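Local coordinates for protein ureidoglycolate hydrolase (Arabidopsis thaliana, PDB 4PXB) that hydrolyses (S)-ureidoglycolate to glyoxylate, ammonium and carbon dioxide in purine catabolism, working as a manganese-dependent homodimer of the peptidase M20 family, at residues F204-I209 against H378-M383; V224-A229 against M371-A376; G281-L286 against L302-R307. The protein carries 1 engineered substitution. All blocks are in the same frame, centred on the assembly; numbering follows the deposited sequence.

Contact 1 (F204-I209 against H378-M383); sequences FLELHI and HDSLFM. With MN (manganese (II) ion), chain C; UGC ((2S)-(carbamoylamino)(hydroxy)ethanoic acid), chain E.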
# COMPACT_ATOMS: atom_id res chain seq x y z
N PHE A 204 -0.92 -31.36 -24.17
CA PHE A 204 -0.11 -30.28 -23.59
C PHE A 204 0.59 -30.73 -22.30
O PHE A 204 -0.05 -31.30 -21.41
CB PHE A 204 -0.95 -29.02 -23.32
CG PHE A 204 -0.19 -27.96 -22.56
CD1 PHE A 204 0.63 -27.06 -23.22
CD2 PHE A 204 -0.25 -27.90 -21.17
CE1 PHE A 204 1.36 -26.11 -22.53
CE2 PHE A 204 0.48 -26.95 -20.46
CZ PHE A 204 1.28 -26.05 -21.14
N LEU A 205 1.88 -30.43 -22.19
CA LEU A 205 2.68 -30.78 -21.01
C LEU A 205 3.30 -29.54 -20.37
O LEU A 205 3.78 -28.66 -21.08
CB LEU A 205 3.85 -31.68 -21.42
CG LEU A 205 3.56 -32.89 -22.28
CD1 LEU A 205 4.87 -33.59 -22.63
CD2 LEU A 205 2.64 -33.82 -21.54
N GLU A 206 3.34 -29.49 -19.04
CA GLU A 206 4.05 -28.41 -18.38
C GLU A 206 5.04 -28.97 -17.37
O GLU A 206 4.66 -29.72 -16.48
CB GLU A 206 3.07 -27.45 -17.70
CG GLU A 206 3.73 -26.29 -16.96
CD GLU A 206 2.75 -25.19 -16.57
OE1 GLU A 206 1.51 -25.42 -16.64
OE2 GLU A 206 3.20 -24.08 -16.19
N LEU A 207 6.32 -28.63 -17.54
CA LEU A 207 7.33 -28.95 -16.53
C LEU A 207 7.35 -27.82 -15.50
O LEU A 207 7.31 -26.64 -15.86
CB LEU A 207 8.70 -29.11 -17.21
CG LEU A 207 9.96 -29.15 -16.35
CD1 LEU A 207 10.00 -30.41 -15.48
CD2 LEU A 207 11.23 -29.05 -17.22
N HIS A 208 7.38 -28.16 -14.21
CA HIS A 208 7.30 -27.13 -13.18
C HIS A 208 7.93 -27.61 -11.88
O HIS A 208 7.87 -28.80 -11.57
CB HIS A 208 5.83 -26.76 -12.95
CG HIS A 208 5.63 -25.41 -12.34
ND1 HIS A 208 5.95 -25.13 -11.03
CD2 HIS A 208 5.15 -24.26 -12.87
CE1 HIS A 208 5.67 -23.86 -10.77
NE2 HIS A 208 5.18 -23.32 -11.87
N ILE A 209 8.54 -26.70 -11.11
CA ILE A 209 8.99 -27.10 -9.78
C ILE A 209 7.77 -27.50 -8.96
O ILE A 209 6.68 -26.97 -9.18
CB ILE A 209 9.80 -25.99 -9.05
CG1 ILE A 209 8.97 -24.71 -8.88
CG2 ILE A 209 11.08 -25.70 -9.78
CD1 ILE A 209 9.56 -23.74 -7.84
N HIS A 378 -1.93 -23.65 -12.54
CA HIS A 378 -0.95 -23.51 -13.62
C HIS A 378 -1.71 -23.30 -14.90
O HIS A 378 -2.91 -23.56 -14.96
CB HIS A 378 -0.15 -24.80 -13.78
CG HIS A 378 0.60 -25.21 -12.56
ND1 HIS A 378 1.81 -24.67 -12.20
CD2 HIS A 378 0.30 -26.13 -11.61
CE1 HIS A 378 2.23 -25.23 -11.08
NE2 HIS A 378 1.33 -26.12 -10.70
N ASP A 379 -1.01 -22.87 -15.94
CA ASP A 379 -1.62 -22.75 -17.25
C ASP A 379 -2.20 -24.10 -17.71
O ASP A 379 -3.19 -24.14 -18.47
CB ASP A 379 -0.61 -22.19 -18.25
CG ASP A 379 -0.25 -20.74 -17.96
OD1 ASP A 379 -1.16 -19.87 -18.05
OD2 ASP A 379 0.93 -20.45 -17.64
N SER A 380 -1.60 -25.18 -17.23
CA SER A 380 -2.09 -26.54 -17.50
C SER A 380 -3.55 -26.68 -17.12
O SER A 380 -4.29 -27.44 -17.76
CB SER A 380 -1.28 -27.56 -16.71
OG SER A 380 0.05 -27.63 -17.19
N LEU A 381 -3.97 -25.98 -16.08
CA LEU A 381 -5.36 -26.04 -15.64
C LEU A 381 -6.30 -25.64 -16.77
O LEU A 381 -7.34 -26.28 -16.99
CB LEU A 381 -5.58 -25.14 -14.42
CG LEU A 381 -7.01 -25.04 -13.87
CD1 LEU A 381 -7.47 -26.39 -13.37
CD2 LEU A 381 -7.05 -24.01 -12.74
N PHE A 382 -5.93 -24.61 -17.51
CA PHE A 382 -6.79 -24.15 -18.61
C PHE A 382 -6.51 -24.80 -19.95
O PHE A 382 -7.44 -25.00 -20.75
CB PHE A 382 -6.79 -22.62 -18.66
CG PHE A 382 -7.23 -22.02 -17.37
CD1 PHE A 382 -8.57 -21.92 -17.07
CD2 PHE A 382 -6.30 -21.64 -16.42
CE1 PHE A 382 -8.99 -21.40 -15.86
CE2 PHE A 382 -6.70 -21.13 -15.20
CZ PHE A 382 -8.05 -21.01 -14.92
N MET A 383 -5.25 -25.18 -20.20
CA MET A 383 -4.94 -25.93 -21.41
C MET A 383 -5.68 -27.27 -21.43
O MET A 383 -5.99 -27.80 -22.50
CB MET A 383 -3.43 -26.18 -21.54
CG MET A 383 -2.62 -24.93 -21.80
SD MET A 383 -3.20 -24.04 -23.27
CE MET A 383 -2.60 -25.17 -24.55
MN MN C . 4.18 -21.19 -11.94
O3 UGC E . -0.66 -19.02 -6.89
C3 UGC E . -0.31 -19.89 -7.72
O4 UGC E . -0.87 -21.05 -7.75
C2 UGC E . 0.85 -19.63 -8.61
O2 UGC E . 1.05 -18.36 -9.06
N2 UGC E . 0.95 -20.60 -9.66
C1 UGC E . 2.13 -21.35 -9.31
O1 UGC E . 2.71 -21.00 -8.28
N1 UGC E . 2.61 -22.44 -10.11
O HOH W 1 1.72 -22.02 -15.67
O HOH W 2 2.47 -22.12 -13.22
O HOH W 3 2.58 -19.33 -11.26
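E206 carries its CG anti to the backbone N (chi1 179°) and stays extended beyond it, which brings the carboxylate to S380, whose OG lies beside its own backbone N. The arrangement belongs to the dimetal catalytic site of the M20 fold, where strand 204-209 runs almost antiparallel to the short helix 379-383. Two donors from one residue grip E206 OE1: S380 OG at 2.7 Å, on the anti lone pair, and S380 N at 3.2 Å, nearly in line with the C-O bond. The other oxygen, OE2, is bonded to S91 and takes a water hydrogen bond; the same water donates to D379 OD2 and accepts from D379 N, probably easing the approach of two carboxylates.

One turn further along the helix, M383 sets its CG 3.8 Å from the centroid of the F204 ring, squarely over the face, while S380 OG lies at the ring edge. At the manganese end, H378 turns its edge to the face of H208 in a T-shaped stack, planes 66° apart, and its NE2 is bonded to S374. H208 ND1 donates to I209 O at 2.7 Å, which fixes the ring's rotation, and H208 NE2 meets the manganese at 2.4 Å.

Contact 2 (V224-A229 against M371-A376); sequences VVTAIA and MMISRA. With UGC ((2S)-(carbamoylamino)(hydroxy)ethanoic acid), chain E.
M372 N donates to V224 O and T226 N to M372 O, and further on S374 N reaches A227 O and A229 N reaches S374 O. These four bonds tie strand 222-239 in parallel to strand 369-374 within the M20 fold. The pairing is uneven: V225 faces M372 and I228 faces S374, with one residue more on the first strand. The change of register falls at T226, whose helical psi of -20° turns the chain.

I373 shows how side chains fill this irregular place. Its CB lies 4.1 Å from A227 O. CG1 then comes within 3.9 Å of A227 CB. The I373 side chain crosses that of T226 at about a right angle, and its tip, CD1, ends 3.4 Å from T226 OG1. A chi1 of -104°, well away from a staggered value, accompanies this placement and probably reflects the fit against A227 and T226. Beside it, M371 folds back at chi2 to lie alongside V224, with SD 3.8 Å from V224 CG1, and I355 of helix 352-364 packs against both. V225 and S374 lie on the other face, against F393.

At the strand end, S374 OG donates to A376 O at 2.6 Å, and one water donates to both A229 O and R375 O. R375 sends its guanidinium to a salt bridge with D278. A376 places CB 3.4 Å from substrate atom O4.

Chemically, then, four backbone hydrogen bonds join the strands, and apolar side chains pack on either face. The S374 OG bond and the shared water extend the hold beyond the strand, consistent with the pairing helping to position the chain that enters the substrate-binding residues Y377 and H378.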
# COMPACT_ATOMS: atom_id res chain seq x y z
N VAL A 224 4.67 -37.16 -11.16
CA VAL A 224 3.75 -37.21 -12.28
C VAL A 224 2.40 -36.68 -11.79
O VAL A 224 1.78 -37.27 -10.91
CB VAL A 224 3.62 -38.65 -12.81
CG1 VAL A 224 2.57 -38.72 -13.91
CG2 VAL A 224 4.99 -39.15 -13.33
N VAL A 225 1.99 -35.53 -12.31
CA VAL A 225 0.82 -34.83 -11.77
C VAL A 225 -0.48 -35.40 -12.33
O VAL A 225 -0.66 -35.50 -13.54
CB VAL A 225 0.90 -33.31 -12.06
CG1 VAL A 225 -0.36 -32.59 -11.55
CG2 VAL A 225 2.16 -32.72 -11.39
N THR A 226 -1.39 -35.77 -11.43
CA THR A 226 -2.64 -36.42 -11.84
C THR A 226 -3.84 -35.47 -11.84
O THR A 226 -4.85 -35.75 -12.48
CB THR A 226 -2.97 -37.61 -10.92
OG1 THR A 226 -3.18 -37.13 -9.59
CG2 THR A 226 -1.82 -38.61 -10.91
N ALA A 227 -3.72 -34.37 -11.11
CA ALA A 227 -4.81 -33.41 -10.99
C ALA A 227 -4.31 -32.08 -10.46
O ALA A 227 -3.26 -32.01 -9.84
CB ALA A 227 -5.90 -33.96 -10.07
N ILE A 228 -5.09 -31.02 -10.69
CA ILE A 228 -4.76 -29.68 -10.20
C ILE A 228 -5.91 -29.16 -9.33
O ILE A 228 -7.07 -29.19 -9.74
CB ILE A 228 -4.51 -28.71 -11.39
CG1 ILE A 228 -3.37 -29.24 -12.27
CG2 ILE A 228 -4.19 -27.29 -10.88
CD1 ILE A 228 -3.20 -28.52 -13.61
N ALA A 229 -5.59 -28.69 -8.12
CA ALA A 229 -6.61 -28.22 -7.16
C ALA A 229 -7.44 -27.06 -7.71
O ALA A 229 -6.99 -26.35 -8.62
CB ALA A 229 -5.95 -27.83 -5.84
N MET A 371 2.93 -40.50 -8.15
CA MET A 371 1.74 -39.78 -8.58
C MET A 371 1.39 -38.75 -7.52
O MET A 371 1.41 -39.06 -6.33
CB MET A 371 0.56 -40.74 -8.76
CG MET A 371 0.82 -41.86 -9.76
SD MET A 371 1.11 -41.19 -11.41
CE MET A 371 1.37 -42.70 -12.35
N MET A 372 1.08 -37.54 -7.94
CA MET A 372 0.72 -36.51 -6.97
C MET A 372 -0.14 -35.42 -7.57
O MET A 372 -0.29 -35.33 -8.78
CB MET A 372 1.99 -35.92 -6.34
CG MET A 372 2.98 -35.37 -7.35
SD MET A 372 4.61 -35.01 -6.64
CE MET A 372 4.19 -33.93 -5.28
N ILE A 373 -0.71 -34.60 -6.69
CA ILE A 373 -1.61 -33.52 -7.08
C ILE A 373 -0.85 -32.21 -7.07
O ILE A 373 0.11 -32.06 -6.31
CB ILE A 373 -2.78 -33.46 -6.07
CG1 ILE A 373 -4.04 -34.07 -6.67
CG2 ILE A 373 -3.04 -32.04 -5.52
CD1 ILE A 373 -4.01 -35.56 -6.65
N SER A 374 -1.23 -31.26 -7.92
CA SER A 374 -0.70 -29.91 -7.80
C SER A 374 -1.62 -29.08 -6.92
O SER A 374 -2.82 -29.03 -7.16
CB SER A 374 -0.57 -29.25 -9.16
OG SER A 374 -0.19 -27.89 -9.01
N ARG A 375 -1.06 -28.42 -5.90
CA ARG A 375 -1.85 -27.54 -5.05
C ARG A 375 -1.94 -26.15 -5.69
O ARG A 375 -2.98 -25.48 -5.61
CB ARG A 375 -1.22 -27.46 -3.66
CG ARG A 375 -1.18 -28.80 -2.96
CD ARG A 375 -0.75 -28.67 -1.51
NE ARG A 375 -0.62 -29.98 -0.87
CZ ARG A 375 -1.64 -30.70 -0.42
NH1 ARG A 375 -2.88 -30.25 -0.54
NH2 ARG A 375 -1.42 -31.88 0.16
N ALA A 376 -0.84 -25.73 -6.29
CA ALA A 376 -0.81 -24.50 -7.07
C ALA A 376 -1.62 -24.69 -8.34
O ALA A 376 -1.83 -25.83 -8.79
CB ALA A 376 0.62 -24.13 -7.43
O3 UGC E . -0.66 -19.02 -6.89
C3 UGC E . -0.31 -19.89 -7.72
O4 UGC E . -0.87 -21.05 -7.75
C2 UGC E . 0.85 -19.63 -8.61
O2 UGC E . 1.05 -18.36 -9.06
N2 UGC E . 0.95 -20.60 -9.66
C1 UGC E . 2.13 -21.35 -9.31
O1 UGC E . 2.71 -21.00 -8.28
N1 UGC E . 2.61 -22.44 -10.11
O HOH W 4 -5.00 -24.31 -7.30

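Contact 3 (G281-L286 against L302-R307); sequences GTVGIL and LEIDTR. With UGC ((2S)-(carbamoylamino)(hydroxy)ethanoic acid), chain E.
D305 and T282 face each other as a hydrogen-bonded pair, T282 N reaching D305 O at 2.8 Å and D305 N returning a nearly straight bond to T282 O. Next to this pair R307, two places along from D305 on the same strand, grips the D305 carboxylate side-on: NE meets OD1 at 2.9 Å on the syn lone pair, close to the guanidinium plane, while NH2 meets OD2 somewhat out of the carboxylate plane. R307 is extended from CG to NE and also donates to the substrate carboxylate, NH2 to O3 at 2.6 Å and NH1 to O4 at 2.7 Å. With a leucine in place of R307, the substrate carboxylate would probably lose both of these bonds and the buried D305 would be left without its charge partner.

The strands form the hairpin 280-289/295-308, within the region involved in dimerization. A beta bulge between V283 and I285 shifts the register by one: G284 N makes only a weak bond to E303 O, and the buried I285 N finds no partner. Beyond the bulge I285 lies side by side with E303, CB to CB 3.9 Å, its CD1 near the carboxylate carbon; the E303 carboxylate itself is hydrogen-bonded through OE2 to H301. On the other face V283 sends CG1 to L302 CD2 and CG2 to I304 CG1, beneath helix 256-272. Further out, T282 OG1 is hydrogen-bonded to R253 of the second subunit, a residue probably necessary for dimerization. T306, next to R307, has its OG1 bonded to V280 O.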
# COMPACT_ATOMS: atom_id res chain seq x y z
N GLY A 281 -6.51 -20.87 2.50
CA GLY A 281 -7.09 -19.57 2.22
C GLY A 281 -6.12 -18.54 2.76
O GLY A 281 -5.49 -18.77 3.78
N THR A 282 -6.00 -17.41 2.07
CA THR A 282 -4.98 -16.44 2.43
C THR A 282 -5.48 -15.04 2.13
O THR A 282 -6.13 -14.83 1.11
CB THR A 282 -3.72 -16.66 1.56
OG1 THR A 282 -3.32 -18.03 1.64
CG2 THR A 282 -2.56 -15.77 2.03
N VAL A 283 -5.18 -14.10 3.01
CA VAL A 283 -5.32 -12.70 2.66
C VAL A 283 -3.92 -12.16 2.36
O VAL A 283 -3.16 -11.81 3.27
CB VAL A 283 -6.01 -11.89 3.78
CG1 VAL A 283 -6.06 -10.41 3.43
CG2 VAL A 283 -7.42 -12.42 4.02
N GLY A 284 -3.58 -12.11 1.07
CA GLY A 284 -2.26 -11.70 0.65
C GLY A 284 -2.14 -10.20 0.48
O GLY A 284 -1.04 -9.64 0.51
N ILE A 285 -3.29 -9.54 0.29
CA ILE A 285 -3.33 -8.11 0.06
C ILE A 285 -4.36 -7.51 0.99
O ILE A 285 -5.51 -7.96 1.01
CB ILE A 285 -3.70 -7.78 -1.40
CG1 ILE A 285 -2.51 -7.99 -2.32
CG2 ILE A 285 -4.21 -6.34 -1.52
CD1 ILE A 285 -2.85 -7.88 -3.81
N LEU A 286 -3.95 -6.52 1.77
CA LEU A 286 -4.87 -5.76 2.60
C LEU A 286 -4.39 -4.31 2.61
O LEU A 286 -3.36 -4.00 3.23
CB LEU A 286 -4.92 -6.34 4.02
CG LEU A 286 -6.11 -5.97 4.92
CD1 LEU A 286 -6.14 -6.89 6.14
CD2 LEU A 286 -6.07 -4.51 5.37
N LEU A 302 -9.38 -5.94 0.42
CA LEU A 302 -8.76 -7.25 0.65
C LEU A 302 -8.78 -8.04 -0.63
O LEU A 302 -9.76 -8.00 -1.38
CB LEU A 302 -9.53 -8.05 1.70
CG LEU A 302 -9.72 -7.50 3.11
CD1 LEU A 302 -11.01 -6.67 3.19
CD2 LEU A 302 -9.73 -8.65 4.12
N GLU A 303 -7.70 -8.77 -0.91
CA GLU A 303 -7.74 -9.75 -1.98
C GLU A 303 -7.46 -11.11 -1.37
O GLU A 303 -6.44 -11.30 -0.69
CB GLU A 303 -6.78 -9.37 -3.11
CG GLU A 303 -7.06 -7.97 -3.64
CD GLU A 303 -6.44 -7.67 -4.99
OE1 GLU A 303 -6.14 -8.62 -5.75
OE2 GLU A 303 -6.26 -6.47 -5.29
N ILE A 304 -8.39 -12.03 -1.59
CA ILE A 304 -8.42 -13.30 -0.88
C ILE A 304 -8.25 -14.44 -1.86
O ILE A 304 -8.90 -14.48 -2.90
CB ILE A 304 -9.75 -13.47 -0.11
CG1 ILE A 304 -9.96 -12.29 0.86
CG2 ILE A 304 -9.78 -14.80 0.66
CD1 ILE A 304 -11.33 -12.27 1.54
N ASP A 305 -7.34 -15.35 -1.53
CA ASP A 305 -7.06 -16.51 -2.35
C ASP A 305 -7.57 -17.70 -1.55
O ASP A 305 -7.26 -17.81 -0.37
CB ASP A 305 -5.54 -16.61 -2.56
CG ASP A 305 -5.12 -17.86 -3.31
OD1 ASP A 305 -5.14 -18.96 -2.70
OD2 ASP A 305 -4.74 -17.74 -4.49
N THR A 306 -8.37 -18.58 -2.16
CA THR A 306 -8.76 -19.81 -1.46
C THR A 306 -8.91 -20.98 -2.44
O THR A 306 -9.37 -20.79 -3.56
CB THR A 306 -10.02 -19.61 -0.57
OG1 THR A 306 -10.19 -20.73 0.30
CG2 THR A 306 -11.26 -19.43 -1.40
N ARG A 307 -8.47 -22.16 -2.02
CA ARG A 307 -8.40 -23.33 -2.89
C ARG A 307 -8.65 -24.61 -2.12
O ARG A 307 -8.51 -24.65 -0.89
CB ARG A 307 -7.01 -23.45 -3.55
CG ARG A 307 -6.39 -22.12 -3.94
CD ARG A 307 -5.02 -22.29 -4.50
NE ARG A 307 -4.33 -20.99 -4.56
CZ ARG A 307 -3.22 -20.79 -5.25
NH1 ARG A 307 -2.67 -21.80 -5.92
NH2 ARG A 307 -2.66 -19.59 -5.27
O3 UGC E . -0.66 -19.02 -6.89
C3 UGC E . -0.31 -19.89 -7.72
O4 UGC E . -0.87 -21.05 -7.75
C2 UGC E . 0.85 -19.63 -8.61
O2 UGC E . 1.05 -18.36 -9.06
N2 UGC E . 0.95 -20.60 -9.66
C1 UGC E . 2.13 -21.35 -9.31
O1 UGC E . 2.71 -21.00 -8.28
N1 UGC E . 2.61 -22.44 -10.11
O HOH W 5 -4.75 -19.63 -0.09

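All three contacts reach the same substrate molecule. Contact 1 brings H208, one of the manganese ligands, and H378 to the metal end, and contact 3 brings R307 to the carboxylate; their centres are about 23 Å apart, and even their nearest atoms stay about 7 Å from each other. Contact 2 bridges them. On one side I228 CD1 packs 3.6 Å from L381 N, the chain running on from strand 369-374 into helix 379-383; on the other, A376 CA lies 3.5 Å from R307 NH1. H244 and N294 of the second subunit also bond the substrate, so the site is completed across the dimer, and contacts 2 and 3 both touch that subunit.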